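Local coordinates for thiol-activated cytolysin (Desulfobulbus propionicus, PDB 6NAL), which probably forms pores in target membranes, as a toxin of the cholesterol-dependent cytolysin family, whose soluble subunits assemble into large beta-barrel pores, at residues N8-S13 with T216-L221; T101-L104 with T108-S111. All blocks are in the same frame, centred on the assembly; numbering follows the deposited sequence.

Overall arrangement
Both contacts lie on the same side of the chain's centre, yet they share no helix or strand: their nearest atoms are about 21 Å apart. Interaction 1 joins helices 2-12 and 218-224, brought together across 202 intervening residues, and is partly buried; buried Leu11 and exposed Lys10 meet one indole, a contact carried by carbon atoms and an aromatic face. Interaction 2 is local, pairing strands 98-103 and 110-114 across a short turn at the surface. Its chemistry is that of a sheet edge, with a backbone hydrogen bond, threonine and serine side by side, and two aspartates close together.

Interaction 1. Residues N8-S13 with T216-L221; sequences NDKLAS and TTWEDL
The Trp218 indole takes Lys10 over one face and Leu11 at its edge. Two helices meet here, the N-terminal helix 2-12 through its last turn and helix 218-224 through its first, a helix-helix packing between elements far apart in sequence. Lys10 CB stands 3.6 Å above the indole plane, over the middle of the bicycle, and CD continues over the pyrrole part as a CH-pi contact, 3.6 Å from the centroid of the five-membered ring and 18° off its normal. A bend in the lysine chain at chi2 keeps the aliphatic portion across the face, about perpendicular to the tryptophan side chain, while NZ leads away. Near the ring plane, Leu11 CD2 approaches CZ3 of Trp218 at 3.9 Å. The indole reaches the other helix because its CG is anti to the backbone N (chi1 180°); Leu6 of helix 2-12 touches it too, and Pro208 packs on Leu11. Just before the tryptophan, Thr217 is the N-cap of helix 218-224. Asp220, itself salt-bridged to Arg223, accepts the backbone N-H of Thr217 on the anti side of OD2, 29° out of the carboxylate plane, with Thr217 N to Asp220 OD2 at 3.0 Å.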
ATOM      1  N   ASN A   8      31.331   8.170 -49.847  1.00 51.39           N
ATOM      2  CA  ASN A   8      31.797   7.180 -48.885  1.00 54.20           C
ATOM      3  C   ASN A   8      32.772   7.794 -47.893  1.00 62.04           C
ATOM      4  O   ASN A   8      32.618   7.638 -46.677  1.00 62.64           O
ATOM      5  CB  ASN A   8      32.428   6.005 -49.602  1.00 56.02           C
ATOM      6  CG  ASN A   8      31.385   5.070 -50.149  1.00 66.30           C
ATOM      7  OD1 ASN A   8      30.318   4.885 -49.540  1.00 61.96           O
ATOM      8  ND2 ASN A   8      31.652   4.507 -51.331  1.00 72.91           N
ATOM      9  N   ASP A   9      33.764   8.529 -48.379  1.00 60.73           N
ATOM     10  CA  ASP A   9      34.757   9.054 -47.451  1.00 64.97           C
ATOM     11  C   ASP A   9      34.127  10.044 -46.486  1.00 55.52           C
ATOM     12  O   ASP A   9      34.347   9.959 -45.276  1.00 63.72           O
ATOM     13  CB  ASP A   9      35.920   9.678 -48.211  1.00 67.80           C
ATOM     14  CG  ASP A   9      36.493   8.742 -49.254  1.00 86.79           C
ATOM     15  OD1 ASP A   9      36.580   7.507 -49.005  1.00 87.63           O
ATOM     16  OD2 ASP A   9      36.834   9.248 -50.346  1.00 96.73           O
ATOM     17  N   LYS A  10      33.309  10.970 -46.988  1.00 55.09           N
ATOM     18  CA  LYS A  10      32.680  11.934 -46.086  1.00 48.68           C
ATOM     19  C   LYS A  10      31.700  11.259 -45.119  1.00 59.57           C
ATOM     20  O   LYS A  10      31.522  11.728 -43.978  1.00 52.27           O
ATOM     21  CB  LYS A  10      32.006  13.035 -46.907  1.00 49.32           C
ATOM     22  CG  LYS A  10      33.027  14.071 -47.479  1.00 55.93           C
ATOM     23  CD  LYS A  10      32.783  15.462 -46.912  1.00 55.51           C
ATOM     24  CE  LYS A  10      34.013  16.355 -47.102  1.00 63.03           C
ATOM     25  NZ  LYS A  10      34.459  16.979 -45.816  1.00 81.36           N
ATOM     26  N   LEU A  11      31.034  10.186 -45.551  1.00 55.91           N
ATOM     27  CA  LEU A  11      30.163   9.441 -44.651  1.00 58.87           C
ATOM     28  C   LEU A  11      30.953   8.750 -43.548  1.00 56.93           C
ATOM     29  O   LEU A  11      30.662   8.935 -42.360  1.00 56.71           O
ATOM     30  CB  LEU A  11      29.366   8.404 -45.429  1.00 57.20           C
ATOM     31  CG  LEU A  11      28.034   8.863 -46.002  1.00 61.42           C
ATOM     32  CD1 LEU A  11      27.427   7.627 -46.646  1.00 66.10           C
ATOM     33  CD2 LEU A  11      27.137   9.489 -44.974  1.00 62.99           C
ATOM     34  N   ALA A  12      31.947   7.935 -43.926  1.00 51.05           N
ATOM     35  CA  ALA A  12      32.782   7.235 -42.954  1.00 59.22           C
ATOM     36  C   ALA A  12      33.455   8.196 -41.978  1.00 61.96           C
ATOM     37  O   ALA A  12      33.660   7.858 -40.804  1.00 67.86           O
ATOM     38  CB  ALA A  12      33.838   6.399 -43.674  1.00 54.75           C
ATOM     39  N   SER A  13      33.779   9.396 -42.420  1.00 56.02           N
ATOM     40  CA  SER A  13      34.413  10.355 -41.534  1.00 65.76           C
ATOM     41  C   SER A  13      33.398  11.176 -40.748  1.00 65.08           C
ATOM     42  O   SER A  13      33.787  12.086 -40.010  1.00 70.65           O
ATOM     43  CB  SER A  13      35.338  11.281 -42.348  1.00 65.47           C
ATOM     44  OG  SER A  13      34.690  12.504 -42.660  1.00 64.08           O
ATOM     45  N   THR A 216      24.702  11.850 -58.099  1.00 53.34           N
ATOM     46  CA  THR A 216      24.535  12.518 -56.802  1.00 47.59           C
ATOM     47  C   THR A 216      25.897  12.786 -56.174  1.00 42.31           C
ATOM     48  O   THR A 216      26.819  11.983 -56.279  1.00 50.37           O
ATOM     49  CB  THR A 216      23.683  11.654 -55.844  1.00 50.72           C
ATOM     50  OG1 THR A 216      22.344  11.529 -56.337  1.00 53.67           O
ATOM     51  CG2 THR A 216      23.608  12.280 -54.445  1.00 49.26           C
ATOM     52  N   THR A 217      26.024  13.912 -55.514  1.00 41.56           N
ATOM     53  CA  THR A 217      27.296  14.292 -54.913  1.00 54.26           C
ATOM     54  C   THR A 217      27.089  14.545 -53.430  1.00 48.27           C
ATOM     55  O   THR A 217      25.959  14.697 -52.956  1.00 41.42           O
ATOM     56  CB  THR A 217      27.875  15.561 -55.563  1.00 56.09           C
ATOM     57  OG1 THR A 217      26.897  16.601 -55.505  1.00 52.70           O
ATOM     58  CG2 THR A 217      28.255  15.330 -57.016  1.00 51.81           C
ATOM     59  N   TRP A 218      28.208  14.609 -52.706  1.00 50.79           N
ATOM     60  CA  TRP A 218      28.156  14.955 -51.299  1.00 44.11           C
ATOM     61  C   TRP A 218      27.425  16.271 -51.127  1.00 50.38           C
ATOM     62  O   TRP A 218      26.616  16.436 -50.205  1.00 53.73           O
ATOM     63  CB  TRP A 218      29.564  15.045 -50.684  1.00 45.07           C
ATOM     64  CG  TRP A 218      29.459  15.414 -49.221  1.00 48.53           C
ATOM     65  CD1 TRP A 218      29.795  16.600 -48.646  1.00 49.19           C
ATOM     66  CD2 TRP A 218      28.917  14.604 -48.174  1.00 46.22           C
ATOM     67  NE1 TRP A 218      29.521  16.576 -47.298  1.00 48.91           N
ATOM     68  CE2 TRP A 218      28.973  15.363 -46.985  1.00 53.22           C
ATOM     69  CE3 TRP A 218      28.402  13.309 -48.120  1.00 50.40           C
ATOM     70  CZ2 TRP A 218      28.525  14.876 -45.765  1.00 53.13           C
ATOM     71  CZ3 TRP A 218      27.965  12.820 -46.882  1.00 54.73           C
ATOM     72  CH2 TRP A 218      28.027  13.609 -45.733  1.00 49.61           C
ATOM     73  N   GLU A 219      27.669  17.214 -52.034  1.00 54.54           N
ATOM     74  CA  GLU A 219      27.086  18.539 -51.903  1.00 52.33           C
ATOM     75  C   GLU A 219      25.565  18.510 -51.994  1.00 46.75           C
ATOM     76  O   GLU A 219      24.890  19.324 -51.355  1.00 44.87           O
ATOM     77  CB  GLU A 219      27.679  19.459 -52.966  1.00 53.81           C
ATOM     78  CG  GLU A 219      27.490  20.907 -52.633  1.00 51.83           C
ATOM     79  CD  GLU A 219      28.397  21.351 -51.503  1.00 62.16           C
ATOM     80  OE1 GLU A 219      29.497  20.748 -51.333  1.00 63.11           O
ATOM     81  OE2 GLU A 219      28.001  22.304 -50.789  1.00 68.20           O
ATOM     82  N   ASP A 220      24.996  17.571 -52.744  1.00 51.73           N
ATOM     83  CA  ASP A 220      23.543  17.442 -52.735  1.00 51.04           C
ATOM     84  C   ASP A 220      23.024  16.981 -51.379  1.00 48.96           C
ATOM     85  O   ASP A 220      21.957  17.421 -50.950  1.00 42.14           O
ATOM     86  CB  ASP A 220      23.092  16.472 -53.813  1.00 51.93           C
ATOM     87  CG  ASP A 220      23.499  16.927 -55.173  1.00 58.62           C
ATOM     88  OD1 ASP A 220      23.302  18.137 -55.443  1.00 57.27           O
ATOM     89  OD2 ASP A 220      24.040  16.089 -55.931  1.00 48.27           O
ATOM     90  N   LEU A 221      23.733  16.060 -50.719  1.00 42.45           N
ATOM     91  CA  LEU A 221      23.307  15.604 -49.403  1.00 49.08           C
ATOM     92  C   LEU A 221      23.358  16.747 -48.391  1.00 47.88           C
ATOM     93  O   LEU A 221      22.388  16.969 -47.662  1.00 44.72           O
ATOM     94  CB  LEU A 221      24.181  14.441 -48.942  1.00 45.37           C
ATOM     95  CG  LEU A 221      23.798  13.036 -49.381  1.00 47.26           C
ATOM     96  CD1 LEU A 221      23.883  12.798 -50.841  1.00 43.08           C
ATOM     97  CD2 LEU A 221      24.761  12.055 -48.687  1.00 44.63           C
TER

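Interaction 2. Residues T101-L104 with T108-S111; sequences TVDL and TDIS
Asp109 reaches across to the 101-104 segment with every atom of its side chain. Its CB lies 3.8 Å from Thr101 CG2, which stands anti to the backbone N of Thr101 and is thereby turned to the aspartate. From there CG leads on to Asp103, the Asp109 chi1 of -75° setting the carboxylate beside its own backbone N. One oxygen, OD2, touches both Thr101 CG2 and Asp103 CB, each at 3.8 Å. The other, OD1, comes within 3.0 Å of Asp103 OD1, with the two carboxylate planes 42° apart. These are two acceptors of like charge, so the approach is not a hydrogen bond; it would probably raise the pKa of one of the two acids. The backbones here form an antiparallel beta hairpin, strands 98-103 and 110-114. Val102 and Ile110 form a hydrogen-bonded pair, with Val102 N to Ile110 O at 3.0 Å and an N-H...O angle of 163°. Both side chains of that pair point to the face covered by helix 118-133, where each touches Ile128. Strand 187-202 pairs with strand 98-103 as well, with backbone hydrogen bonds between Thr101 and Ser201 and between Asp103 and Ser199. On the other face is the non-hydrogen-bonded pair of Thr101 and Ser111, whose CA atoms are 4.1 Å apart; there Thr101 OG1 packs against Ser111 CB at 3.2 Å.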
ATOM      1  N   THR A 101      12.462  -6.889 -50.217  1.00 45.76           N
ATOM      2  CA  THR A 101      12.003  -8.249 -49.944  1.00 43.44           C
ATOM      3  C   THR A 101      10.687  -8.186 -49.181  1.00 43.55           C
ATOM      4  O   THR A 101      10.583  -7.486 -48.175  1.00 37.87           O
ATOM      5  CB  THR A 101      13.061  -9.018 -49.138  1.00 54.61           C
ATOM      6  OG1 THR A 101      14.266  -9.102 -49.915  1.00 50.08           O
ATOM      7  CG2 THR A 101      12.569 -10.394 -48.732  1.00 54.15           C
ATOM      8  N   VAL A 102       9.677  -8.862 -49.711  1.00 42.90           N
ATOM      9  CA  VAL A 102       8.374  -8.982 -49.083  1.00 43.19           C
ATOM     10  C   VAL A 102       8.352 -10.296 -48.335  1.00 46.90           C
ATOM     11  O   VAL A 102       8.564 -11.344 -48.935  1.00 46.95           O
ATOM     12  CB  VAL A 102       7.238  -8.968 -50.112  1.00 40.02           C
ATOM     13  CG1 VAL A 102       5.930  -9.075 -49.420  1.00 48.38           C
ATOM     14  CG2 VAL A 102       7.339  -7.745 -50.976  1.00 46.98           C
ATOM     15  N   ASP A 103       8.048 -10.249 -47.056  1.00 44.72           N
ATOM     16  CA  ASP A 103       7.976 -11.452 -46.245  1.00 57.63           C
ATOM     17  C   ASP A 103       6.511 -11.756 -45.983  1.00 54.99           C
ATOM     18  O   ASP A 103       5.887 -11.108 -45.134  1.00 58.15           O
ATOM     19  CB  ASP A 103       8.720 -11.287 -44.932  1.00 59.95           C
ATOM     20  CG  ASP A 103       8.400 -12.417 -43.960  1.00 77.18           C
ATOM     21  OD1 ASP A 103       8.317 -13.586 -44.441  1.00 75.55           O
ATOM     22  OD2 ASP A 103       8.196 -12.136 -42.737  1.00 81.52           O
ATOM     23  N   LEU A 104       5.945 -12.732 -46.749  1.00 59.08           N
ATOM     24  CA  LEU A 104       4.597 -13.108 -46.370  1.00 64.77           C
ATOM     25  C   LEU A 104       4.597 -14.457 -45.677  1.00 60.87           C
ATOM     26  O   LEU A 104       5.284 -15.371 -46.123  1.00 62.90           O
ATOM     27  CB  LEU A 104       3.617 -13.199 -47.524  1.00 58.94           C
ATOM     28  CG  LEU A 104       3.617 -11.951 -48.364  1.00 64.39           C
ATOM     29  CD1 LEU A 104       4.503 -12.261 -49.563  1.00 59.72           C
ATOM     30  CD2 LEU A 104       2.238 -11.608 -48.813  1.00 74.94           C
ATOM     31  N   THR A 108       7.522 -18.327 -49.369  1.00 69.74           N
ATOM     32  CA  THR A 108       8.957 -18.080 -49.459  1.00 80.82           C
ATOM     33  C   THR A 108       9.192 -16.621 -49.871  1.00 77.11           C
ATOM     34  O   THR A 108       8.519 -16.094 -50.761  1.00 80.17           O
ATOM     35  CB  THR A 108       9.631 -19.041 -50.460  1.00 85.88           C
ATOM     36  OG1 THR A 108       9.597 -18.485 -51.788  1.00 93.43           O
ATOM     37  CG2 THR A 108       8.964 -20.425 -50.459  1.00 80.20           C
ATOM     38  N   ASP A 109      10.157 -15.972 -49.221  1.00 67.48           N
ATOM     39  CA  ASP A 109      10.368 -14.536 -49.410  1.00 67.89           C
ATOM     40  C   ASP A 109      10.721 -14.214 -50.861  1.00 70.79           C
ATOM     41  O   ASP A 109      11.731 -14.700 -51.386  1.00 67.22           O
ATOM     42  CB  ASP A 109      11.487 -14.039 -48.486  1.00 71.66           C
ATOM     43  CG  ASP A 109      11.054 -13.912 -47.024  1.00 79.59           C
ATOM     44  OD1 ASP A 109      10.071 -14.593 -46.602  1.00 78.30           O
ATOM     45  OD2 ASP A 109      11.727 -13.134 -46.301  1.00 72.70           O
ATOM     46  N   ILE A 110       9.898 -13.369 -51.492  1.00 63.71           N
ATOM     47  CA  ILE A 110      10.108 -12.919 -52.868  1.00 64.50           C
ATOM     48  C   ILE A 110      10.752 -11.539 -52.799  1.00 56.72           C
ATOM     49  O   ILE A 110      10.303 -10.675 -52.029  1.00 53.56           O
ATOM     50  CB  ILE A 110       8.781 -12.874 -53.659  1.00 62.53           C
ATOM     51  CG1 ILE A 110       8.190 -14.276 -53.866  1.00 61.60           C
ATOM     52  CG2 ILE A 110       9.001 -12.221 -55.002  1.00 64.34           C
ATOM     53  CD1 ILE A 110       6.829 -14.319 -54.536  1.00 62.09           C
ATOM     54  N   SER A 111      11.798 -11.318 -53.589  1.00 49.45           N
ATOM     55  CA  SER A 111      12.405 -10.001 -53.648  1.00 54.55           C
ATOM     56  C   SER A 111      12.453  -9.442 -55.078  1.00 52.68           C
ATOM     57  O   SER A 111      12.196 -10.110 -56.083  1.00 53.39           O
ATOM     58  CB  SER A 111      13.803 -10.002 -52.977  1.00 54.68           C
ATOM     59  OG  SER A 111      14.776 -10.784 -53.633  1.00 60.71           O
TER